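Local coordinates for divalent-cation tolerance protein CutA (Pyrococcus horikoshii, PDB 1UKU) that helps its organism resist heavy metals, forming a homotrimer that binds copper at the interface between two trimers, at residues Val4-Pro9 with Glu67-Leu72; Glu24-Cys29 with Glu59-Glu64; Glu46-Val51 with His73-Pro78. One frame throughout, in Å; residues are numbered along the deposited sequence.

Contact 1: residues Val4-Pro9 with Glu67-Leu72; sequences VYTTFP and ERIKEL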
loop_
_atom_site.group_PDB
_atom_site.type_symbol
_atom_site.label_atom_id
_atom_site.label_comp_id
_atom_site.label_asym_id
_atom_site.label_seq_id
_atom_site.Cartn_x
_atom_site.Cartn_y
_atom_site.Cartn_z
ATOM N N VAL A 4 6.891 3.905 5.414
ATOM C CA VAL A 4 8.028 3.653 4.546
ATOM C C VAL A 4 7.852 2.274 3.921
ATOM O O VAL A 4 7.651 1.298 4.630
ATOM C CB VAL A 4 9.335 3.741 5.305
ATOM C CG1 VAL A 4 10.551 3.393 4.406
ATOM C CG2 VAL A 4 9.476 5.139 5.869
ATOM N N TYR A 5 7.947 2.209 2.608
ATOM C CA TYR A 5 7.843 0.954 1.860
ATOM C C TYR A 5 9.226 0.599 1.300
ATOM O O TYR A 5 9.916 1.421 0.711
ATOM C CB TYR A 5 6.848 1.089 0.716
ATOM C CG TYR A 5 6.561 -0.158 -0.097
ATOM C CD1 TYR A 5 5.938 -1.242 0.474
ATOM C CD2 TYR A 5 6.910 -0.248 -1.459
ATOM C CE1 TYR A 5 5.649 -2.399 -0.266
ATOM C CE2 TYR A 5 6.622 -1.414 -2.210
ATOM C CZ TYR A 5 5.982 -2.471 -1.596
ATOM O OH TYR A 5 5.668 -3.609 -2.321
ATOM N N THR A 6 9.623 -0.653 1.465
ATOM C CA THR A 6 10.815 -1.207 0.850
ATOM C C THR A 6 10.528 -2.664 0.504
ATOM O O THR A 6 9.524 -3.224 0.914
ATOM C CB THR A 6 12.038 -1.021 1.773
ATOM O OG1 THR A 6 13.225 -1.394 1.048
ATOM C CG2 THR A 6 11.993 -1.857 3.025
ATOM N N THR A 7 11.377 -3.260 -0.309
ATOM C CA THR A 7 11.202 -4.639 -0.693
ATOM C C THR A 7 12.469 -5.385 -0.437
ATOM O O THR A 7 13.548 -4.806 -0.449
ATOM C CB THR A 7 10.783 -4.812 -2.147
ATOM O OG1 THR A 7 11.899 -4.550 -3.024
ATOM C CG2 THR A 7 9.683 -3.855 -2.538
ATOM N N PHE A 8 12.316 -6.675 -0.206
ATOM C CA PHE A 8 13.425 -7.585 0.143
ATOM C C PHE A 8 13.368 -8.844 -0.708
ATOM O O PHE A 8 12.304 -9.238 -1.155
ATOM C CB PHE A 8 13.352 -8.014 1.619
ATOM C CG PHE A 8 13.513 -6.899 2.605
ATOM C CD1 PHE A 8 14.779 -6.467 2.962
ATOM C CD2 PHE A 8 12.394 -6.260 3.177
ATOM C CE1 PHE A 8 14.944 -5.452 3.870
ATOM C CE2 PHE A 8 12.578 -5.224 4.109
ATOM C CZ PHE A 8 13.862 -4.814 4.431
ATOM N N PRO A 9 14.514 -9.476 -0.940
ATOM C CA PRO A 9 14.542 -10.682 -1.766
ATOM C C PRO A 9 13.928 -11.924 -1.124
ATOM O O PRO A 9 13.509 -12.796 -1.888
ATOM C CB PRO A 9 16.027 -10.830 -2.073
ATOM C CG PRO A 9 16.673 -10.250 -0.891
ATOM C CD PRO A 9 15.857 -8.998 -0.616
ATOM N N GLU A 67 18.832 6.054 6.334
ATOM C CA GLU A 67 20.249 5.673 6.369
ATOM C C GLU A 67 20.439 4.267 6.892
ATOM O O GLU A 67 21.221 3.498 6.319
ATOM C CB GLU A 67 21.064 6.638 7.238
ATOM C CG GLU A 67 22.537 6.233 7.395
ATOM C CD GLU A 67 23.347 6.175 6.092
ATOM O OE1 GLU A 67 24.358 5.408 6.029
ATOM O OE2 GLU A 67 23.027 6.847 5.099
ATOM N N ARG A 68 19.720 3.901 7.952
ATOM C CA ARG A 68 19.856 2.558 8.481
ATOM C C ARG A 68 19.381 1.493 7.488
ATOM O O ARG A 68 20.018 0.443 7.345
ATOM C CB ARG A 68 19.177 2.412 9.837
ATOM C CG ARG A 68 19.998 2.932 10.973
ATOM C CD ARG A 68 21.376 2.253 11.115
ATOM N NE ARG A 68 21.393 0.955 11.786
ATOM C CZ ARG A 68 22.205 -0.062 11.483
ATOM N NH1 ARG A 68 23.054 0.011 10.469
ATOM N NH2 ARG A 68 22.169 -1.165 12.199
ATOM N N ILE A 69 18.304 1.757 6.770
ATOM C CA ILE A 69 17.877 0.799 5.777
ATOM C C ILE A 69 18.939 0.665 4.708
ATOM O O ILE A 69 19.214 -0.451 4.274
ATOM C CB ILE A 69 16.511 1.168 5.188
ATOM C CG1 ILE A 69 15.420 1.018 6.262
ATOM C CG2 ILE A 69 16.176 0.266 3.973
ATOM C CD1 ILE A 69 14.093 1.670 5.857
ATOM N N LYS A 70 19.540 1.775 4.279
ATOM C CA LYS A 70 20.596 1.685 3.264
ATOM C C LYS A 70 21.709 0.775 3.762
ATOM O O LYS A 70 22.240 -0.025 3.017
ATOM C CB LYS A 70 21.153 3.073 2.923
ATOM C CG LYS A 70 20.227 3.926 2.097
ATOM C CD LYS A 70 20.619 5.388 2.127
ATOM C CE LYS A 70 21.860 5.662 1.345
ATOM N NZ LYS A 70 22.162 7.124 1.449
ATOM N N GLU A 71 22.051 0.931 5.034
ATOM C CA GLU A 71 23.140 0.187 5.650
ATOM C C GLU A 71 22.812 -1.280 5.892
ATOM O O GLU A 71 23.717 -2.119 6.005
ATOM C CB GLU A 71 23.533 0.833 6.969
ATOM C CG GLU A 71 24.247 2.150 6.788
ATOM C CD GLU A 71 24.338 2.927 8.073
ATOM O OE1 GLU A 71 23.904 2.443 9.126
ATOM O OE2 GLU A 71 24.878 4.058 8.020
ATOM N N LEU A 72 21.531 -1.618 5.989
ATOM C CA LEU A 72 21.131 -2.999 6.282
ATOM C C LEU A 72 20.622 -3.785 5.062
ATOM O O LEU A 72 20.493 -5.014 5.121
ATOM C CB LEU A 72 20.043 -3.018 7.354
ATOM C CG LEU A 72 20.525 -2.556 8.722
ATOM C CD1 LEU A 72 19.329 -2.366 9.654
ATOM C CD2 LEU A 72 21.483 -3.551 9.333
#
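Val4 and Ile69 meet through methyl groups between the central strand 2-8 and the helix 62-72 that packs over it, in a ferredoxin-like arrangement. The packing is purely apolar at its centre. Val4 CG1 and Ile69 CD1 approach tip to tip at 4.2 Å, an ordinary van der Waals distance. Ile69 has CG1 beside its own backbone N (chi1 -68°) and an extended CD1, which carries the methyl off the helix toward the sheet. Its second branch, CG2, lies 4.5 Å from Thr6 OG1. A beta-branched isoleucine suits this place because it offers one methyl to each of two strand residues, Val4 and Thr6, spaced two apart and facing the helix.

The polar interactions lie off this apolar centre. Thr6 does not use its hydroxyl across the contact: OG1 is hydrogen-bonded to the carbonyl oxygen of Ala79, so the hydroxyl is satisfied and Ile69 needs to offer it only a methyl. On another side of the helix, Arg68 NH1 donates to Glu71 OE1 over 2.9 Å, at an N-H...O angle of 157°. The bond takes the anti lone pair of the carboxylate oxygen and lies close to the guanidinium plane. Leu72 CG sits 3.8 Å above one face of the same guanidinium, toward its rim, and Arg68 NH2 reaches Glu24 in a second salt bridge. Charge is thus held on the helix flank while Ile69 faces inward.

Among its neighbours, strand 2-8 pairs through Val4, Thr6 and Phe8 with strand 44-57, and through Tyr5 with strand 81-84. Ile69 also touches Leu55 of strand 44-57 and Ile80 in the loop before strand 81-84, while Phe8 packs on helix 11-23, the other helix layered on this face.

Contact 2: residues Glu24-Cys29 with Glu59-Glu64; sequences ERLIAC and EDLWEE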
loop_
_atom_site.group_PDB
_atom_site.type_symbol
_atom_site.label_atom_id
_atom_site.label_comp_id
_atom_site.label_asym_id
_atom_site.label_seq_id
_atom_site.Cartn_x
_atom_site.Cartn_y
_atom_site.Cartn_z
ATOM N N GLU A 24 16.404 -1.061 17.321
ATOM C CA GLU A 24 16.978 0.271 17.300
ATOM C C GLU A 24 15.944 1.345 17.494
ATOM O O GLU A 24 16.277 2.527 17.486
ATOM C CB GLU A 24 17.784 0.471 16.018
ATOM C CG GLU A 24 19.022 -0.391 16.042
ATOM C CD GLU A 24 19.874 -0.294 14.810
ATOM O OE1 GLU A 24 20.727 -1.186 14.626
ATOM O OE2 GLU A 24 19.698 0.669 14.044
ATOM N N ARG A 25 14.683 0.927 17.641
ATOM C CA ARG A 25 13.552 1.784 17.963
ATOM C C ARG A 25 13.305 2.848 16.866
ATOM O O ARG A 25 12.764 3.916 17.081
ATOM C CB ARG A 25 13.714 2.292 19.408
ATOM C CG ARG A 25 13.504 1.131 20.434
ATOM C CD ARG A 25 12.092 0.960 20.801
ATOM N NE ARG A 25 11.794 -0.097 21.778
ATOM C CZ ARG A 25 10.567 -0.372 22.215
ATOM N NH1 ARG A 25 9.537 0.289 21.740
ATOM N NH2 ARG A 25 10.342 -1.350 23.100
ATOM N N LEU A 26 13.636 2.460 15.628
ATOM C CA LEU A 26 13.483 3.346 14.484
ATOM C C LEU A 26 12.126 3.241 13.809
ATOM O O LEU A 26 11.779 4.126 13.033
ATOM C CB LEU A 26 14.587 3.146 13.452
ATOM C CG LEU A 26 15.946 3.621 13.957
ATOM C CD1 LEU A 26 17.030 3.183 12.986
ATOM C CD2 LEU A 26 15.957 5.131 14.130
ATOM N N ILE A 27 11.431 2.141 14.078
ATOM C CA ILE A 27 10.061 1.906 13.596
ATOM C C ILE A 27 9.241 1.373 14.741
ATOM O O ILE A 27 9.788 0.739 15.626
ATOM C CB ILE A 27 9.994 0.937 12.367
ATOM C CG1 ILE A 27 10.408 -0.492 12.711
ATOM C CG2 ILE A 27 10.814 1.499 11.218
ATOM C CD1 ILE A 27 10.286 -1.453 11.523
ATOM N N ALA A 28 7.931 1.613 14.685
ATOM C CA ALA A 28 7.015 1.030 15.655
ATOM C C ALA A 28 6.471 -0.321 15.224
ATOM O O ALA A 28 6.103 -1.143 16.058
ATOM C CB ALA A 28 5.862 1.959 15.924
ATOM N N CYS A 29 6.379 -0.531 13.918
ATOM C CA CYS A 29 5.876 -1.799 13.425
ATOM C C CYS A 29 6.134 -1.937 11.951
ATOM O O CYS A 29 6.445 -0.976 11.248
ATOM C CB CYS A 29 4.415 -1.916 13.727
ATOM S SG CYS A 29 3.522 -0.737 12.878
ATOM N N GLU A 59 7.690 11.047 11.551
ATOM C CA GLU A 59 8.321 11.887 10.537
ATOM C C GLU A 59 9.766 12.249 10.850
ATOM O O GLU A 59 10.636 12.228 9.979
ATOM C CB GLU A 59 7.611 13.227 10.427
ATOM C CG GLU A 59 6.324 13.203 9.695
ATOM C CD GLU A 59 5.163 12.850 10.564
ATOM O OE1 GLU A 59 5.425 12.350 11.702
ATOM O OE2 GLU A 59 4.018 13.138 10.123
ATOM N N ASP A 60 10.025 12.632 12.107
ATOM C CA ASP A 60 11.342 13.123 12.479
ATOM C C ASP A 60 12.419 12.044 12.423
ATOM O O ASP A 60 13.585 12.354 12.425
ATOM C CB ASP A 60 11.331 13.784 13.873
ATOM C CG ASP A 60 11.017 12.801 14.969
ATOM O OD1 ASP A 60 9.826 12.560 15.194
ATOM O OD2 ASP A 60 11.933 12.230 15.587
ATOM N N LEU A 61 12.021 10.766 12.344
ATOM C CA LEU A 61 12.967 9.673 12.247
ATOM C C LEU A 61 13.308 9.269 10.788
ATOM O O LEU A 61 14.119 8.377 10.582
ATOM C CB LEU A 61 12.458 8.455 13.037
ATOM C CG LEU A 61 12.380 8.633 14.565
ATOM C CD1 LEU A 61 11.720 7.461 15.205
ATOM C CD2 LEU A 61 13.762 8.763 15.116
ATOM N N TRP A 62 12.718 9.929 9.805
ATOM C CA TRP A 62 12.887 9.532 8.394
ATOM C C TRP A 62 14.349 9.430 7.966
ATOM O O TRP A 62 14.760 8.431 7.417
ATOM C CB TRP A 62 12.138 10.479 7.470
ATOM C CG TRP A 62 12.543 10.412 6.039
ATOM C CD1 TRP A 62 13.009 11.441 5.290
ATOM C CD2 TRP A 62 12.468 9.282 5.169
ATOM N NE1 TRP A 62 13.255 11.021 4.001
ATOM C CE2 TRP A 62 12.958 9.689 3.906
ATOM C CE3 TRP A 62 12.096 7.947 5.338
ATOM C CZ2 TRP A 62 13.019 8.830 2.808
ATOM C CZ3 TRP A 62 12.185 7.087 4.236
ATOM C CH2 TRP A 62 12.638 7.533 2.995
ATOM N N GLU A 63 15.149 10.471 8.169
ATOM C CA GLU A 63 16.507 10.450 7.633
ATOM C C GLU A 63 17.362 9.375 8.304
ATOM O O GLU A 63 18.119 8.677 7.650
ATOM C CB GLU A 63 17.192 11.844 7.722
ATOM C CG GLU A 63 16.592 12.891 6.785
ATOM C CD GLU A 63 16.668 12.533 5.307
ATOM O OE1 GLU A 63 17.407 11.605 4.902
ATOM O OE2 GLU A 63 15.967 13.226 4.531
ATOM N N GLU A 64 17.211 9.232 9.615
ATOM C CA GLU A 64 17.936 8.215 10.329
ATOM C C GLU A 64 17.503 6.833 9.864
ATOM O O GLU A 64 18.313 5.941 9.719
ATOM C CB GLU A 64 17.720 8.401 11.839
ATOM C CG GLU A 64 18.583 7.506 12.698
ATOM C CD GLU A 64 18.487 7.813 14.183
ATOM O OE1 GLU A 64 19.190 7.106 14.920
ATOM O OE2 GLU A 64 17.707 8.704 14.596
#
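A Schellman motif ends helix 11-23 at Arg25, and the turn it creates delivers Leu26 onto the start of helix 62-72, where Leu61 and Glu64 receive it. Arg25 takes a positive phi of 62°, which takes the chain out of the helix and leads it toward strand 29-41. Leu26 CD2 then lies against the end of Glu64, 3.7 Å from Glu64 CD and 3.8 Å from Glu64 CG, the two side chains crossing at about a right angle. Glu64 is extended, with CG anti to the backbone N (chi1 -172°), and this shape lays both CG and the carboxylate against the methyl. Leu61, in the 3-10 turn just before helix 62-72, comes in from the same segment as Glu64: its CD1 is 4.0 Å from Leu26 O and 4.1 Å from Arg25 O, and its CD2 meets Leu26 CD2 at 4.4 Å.

Leucine suits both places, since each branched side chain turns methyls toward the other segment, joining the loop after helix 11-23 to the start of helix 62-72. The carbonyl of Leu26 is meanwhile bonded by Thr57 OG1, and Glu64 OE1 makes its salt bridge with Lys101. No hydrogen bond joins the two segments; the contact is therefore van der Waals in character, with a glutamate whose CG and carboxylate both lie against a leucine methyl and whose charge is probably offset by Lys101.

Contact 3: residues Glu46-Val51 with His73-Pro78; sequences EEDKEV and HPYDVP. With CU (copper (II) ion), chain B.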
loop_
_atom_site.group_PDB
_atom_site.type_symbol
_atom_site.label_atom_id
_atom_site.label_comp_id
_atom_site.label_asym_id
_atom_site.label_seq_id
_atom_site.Cartn_x
_atom_site.Cartn_y
_atom_site.Cartn_z
ATOM N N GLU A 46 12.473 -8.613 -16.234
ATOM C CA GLU A 46 12.864 -9.528 -15.193
ATOM C C GLU A 46 11.719 -9.611 -14.192
ATOM O O GLU A 46 11.038 -8.620 -13.927
ATOM C CB GLU A 46 14.118 -8.991 -14.480
ATOM C CG GLU A 46 14.588 -9.802 -13.272
ATOM C CD GLU A 46 16.067 -9.611 -12.954
ATOM O OE1 GLU A 46 16.394 -9.014 -11.904
ATOM O OE2 GLU A 46 16.909 -10.046 -13.751
ATOM N N GLU A 47 11.514 -10.795 -13.659
ATOM C CA GLU A 47 10.667 -10.989 -12.494
ATOM C C GLU A 47 11.506 -11.478 -11.344
ATOM O O GLU A 47 12.455 -12.244 -11.525
ATOM C CB GLU A 47 9.580 -11.997 -12.796
ATOM C CG GLU A 47 8.630 -12.307 -11.630
ATOM C CD GLU A 47 7.679 -13.419 -11.923
ATOM O OE1 GLU A 47 7.795 -14.106 -12.963
ATOM O OE2 GLU A 47 6.759 -13.629 -11.088
ATOM N N ASP A 48 11.111 -11.088 -10.131
ATOM C CA ASP A 48 11.700 -11.614 -8.907
ATOM C C ASP A 48 10.608 -11.732 -7.849
ATOM O O ASP A 48 9.814 -10.797 -7.686
ATOM C CB ASP A 48 12.800 -10.676 -8.423
ATOM C CG ASP A 48 13.627 -11.263 -7.314
ATOM O OD1 ASP A 48 13.708 -12.512 -7.216
ATOM O OD2 ASP A 48 14.220 -10.550 -6.473
ATOM N N LYS A 49 10.560 -12.840 -7.129
ATOM C CA LYS A 49 9.695 -12.993 -5.955
ATOM C C LYS A 49 10.368 -12.317 -4.781
ATOM O O LYS A 49 11.564 -12.498 -4.527
ATOM C CB LYS A 49 9.485 -14.444 -5.626
ATOM C CG LYS A 49 8.791 -15.208 -6.688
ATOM C CD LYS A 49 8.438 -16.603 -6.226
ATOM C CE LYS A 49 7.381 -16.619 -5.129
ATOM N NZ LYS A 49 7.025 -18.027 -4.699
ATOM N N GLU A 50 9.598 -11.488 -4.101
ATOM C CA GLU A 50 10.102 -10.640 -3.035
ATOM C C GLU A 50 9.170 -10.641 -1.833
ATOM O O GLU A 50 8.056 -11.111 -1.900
ATOM C CB GLU A 50 10.235 -9.199 -3.527
ATOM C CG GLU A 50 11.238 -8.950 -4.648
ATOM C CD GLU A 50 11.458 -7.462 -4.859
ATOM O OE1 GLU A 50 10.504 -6.683 -4.974
ATOM O OE2 GLU A 50 12.630 -7.029 -4.905
ATOM N N VAL A 51 9.650 -10.023 -0.753
ATOM C CA VAL A 51 8.804 -9.701 0.399
ATOM C C VAL A 51 8.755 -8.187 0.527
ATOM O O VAL A 51 9.813 -7.553 0.713
ATOM C CB VAL A 51 9.327 -10.380 1.680
ATOM C CG1 VAL A 51 8.491 -9.959 2.904
ATOM C CG2 VAL A 51 9.253 -11.893 1.482
ATOM N N HIS A 73 20.378 -3.094 3.971
ATOM C CA HIS A 73 19.583 -3.692 2.891
ATOM C C HIS A 73 20.414 -4.650 2.054
ATOM O O HIS A 73 21.555 -4.336 1.709
ATOM C CB HIS A 73 19.007 -2.618 1.972
ATOM C CG HIS A 73 17.711 -3.025 1.345
ATOM N ND1 HIS A 73 17.614 -4.035 0.418
ATOM C CD2 HIS A 73 16.456 -2.577 1.564
ATOM C CE1 HIS A 73 16.337 -4.209 0.105
ATOM N NE2 HIS A 73 15.615 -3.334 0.796
ATOM N N PRO A 74 19.850 -5.808 1.701
ATOM C CA PRO A 74 20.544 -6.715 0.765
ATOM C C PRO A 74 20.692 -6.218 -0.669
ATOM O O PRO A 74 21.546 -6.742 -1.403
ATOM C CB PRO A 74 19.709 -7.995 0.806
ATOM C CG PRO A 74 18.417 -7.635 1.427
ATOM C CD PRO A 74 18.624 -6.411 2.262
ATOM N N TYR A 75 19.887 -5.251 -1.089
ATOM C CA TYR A 75 20.020 -4.681 -2.407
ATOM C C TYR A 75 21.007 -3.514 -2.444
ATOM O O TYR A 75 20.973 -2.670 -1.569
ATOM C CB TYR A 75 18.659 -4.203 -2.935
ATOM C CG TYR A 75 17.659 -5.313 -3.216
ATOM C CD1 TYR A 75 18.053 -6.634 -3.420
ATOM C CD2 TYR A 75 16.318 -5.030 -3.268
ATOM C CE1 TYR A 75 17.136 -7.614 -3.727
ATOM C CE2 TYR A 75 15.383 -5.998 -3.545
ATOM C CZ TYR A 75 15.773 -7.287 -3.772
ATOM O OH TYR A 75 14.785 -8.231 -4.027
ATOM N N ASP A 76 21.832 -3.477 -3.495
ATOM C CA ASP A 76 22.691 -2.327 -3.797
ATOM C C ASP A 76 21.868 -1.056 -3.969
ATOM O O ASP A 76 22.256 0.014 -3.496
ATOM C CB ASP A 76 23.473 -2.539 -5.106
ATOM C CG ASP A 76 24.341 -3.768 -5.090
ATOM O OD1 ASP A 76 25.022 -4.000 -4.064
ATOM O OD2 ASP A 76 24.447 -4.533 -6.085
ATOM N N VAL A 77 20.749 -1.174 -4.682
ATOM C CA VAL A 77 19.868 -0.037 -4.929
ATOM C C VAL A 77 18.455 -0.406 -4.460
ATOM O O VAL A 77 17.609 -0.806 -5.260
ATOM C CB VAL A 77 19.877 0.398 -6.416
ATOM C CG1 VAL A 77 19.046 1.650 -6.622
ATOM C CG2 VAL A 77 21.312 0.661 -6.905
ATOM N N PRO A 78 18.202 -0.283 -3.167
ATOM C CA PRO A 78 16.869 -0.627 -2.655
ATOM C C PRO A 78 15.905 0.493 -2.919
ATOM O O PRO A 78 16.319 1.637 -3.099
ATOM C CB PRO A 78 17.097 -0.760 -1.162
ATOM C CG PRO A 78 18.232 0.161 -0.880
ATOM C CD PRO A 78 19.097 0.182 -2.107
HETATM CU CU CU B . 13.779 -13.683 -5.646
HETATM O O HOH W 1 14.645 -12.571 -4.532
#
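Tyr75, in the loop that follows helix 62-72, reaches Glu50 on the long strand 44-57 of the ferredoxin-like sheet. This is the tight part of the contact: Tyr75 OH donates to Glu50 OE2 over a short 2.6 Å, meeting the oxygen on its anti side, 15° out of the carboxylate plane. Ring and carboxylate are turned only 20° apart, and OE2 lies at the ring edge, with a further weak hydrogen bond to Thr7 OG1. A tyrosine suits a loop here because its long, rigid side chain carries a hydroxyl from the loop to a buried acid on the strand, whose other oxygen, OE1, is bonded to His35. Within the loop, Tyr75 N donates to His73 ND1 at 3.0 Å in a nearly straight bond, which helps fix the backbone from which the ring departs.

The looser side is Asp48, at the copper site between two trimers. Its OD2 comes only within 3.4 Å of Tyr75 OH, the carboxylate inclined by 50° to the ring, and a water on the metal lies 2.8 Å from Asp48 OD2. An acid suits this place as a metal ligand: Asp48 OD1 binds copper at 2.0 Å.

Contact 1 is the buried core, its centre about 6 Å from the centre of the chain, whereas contacts 2 and 3 are only partly buried and lie on opposite sides of that centre, their own centres about 22 Å apart. Contacts 1 and 2 share helix 62-72, using its later and earlier parts, and a salt bridge between Arg68 and Glu24 ties them together. Contacts 1 and 3 meet on the sheet, where strands 2-8 and 44-57 are neighbours and the ring of Phe8 stacks on that of His73. The chemistry changes accordingly: methyl against methyl in the core, leucine against leucine and a glutamate salt-bridged to Lys101, and carboxylates with hydroxyl and copper where trimers meet.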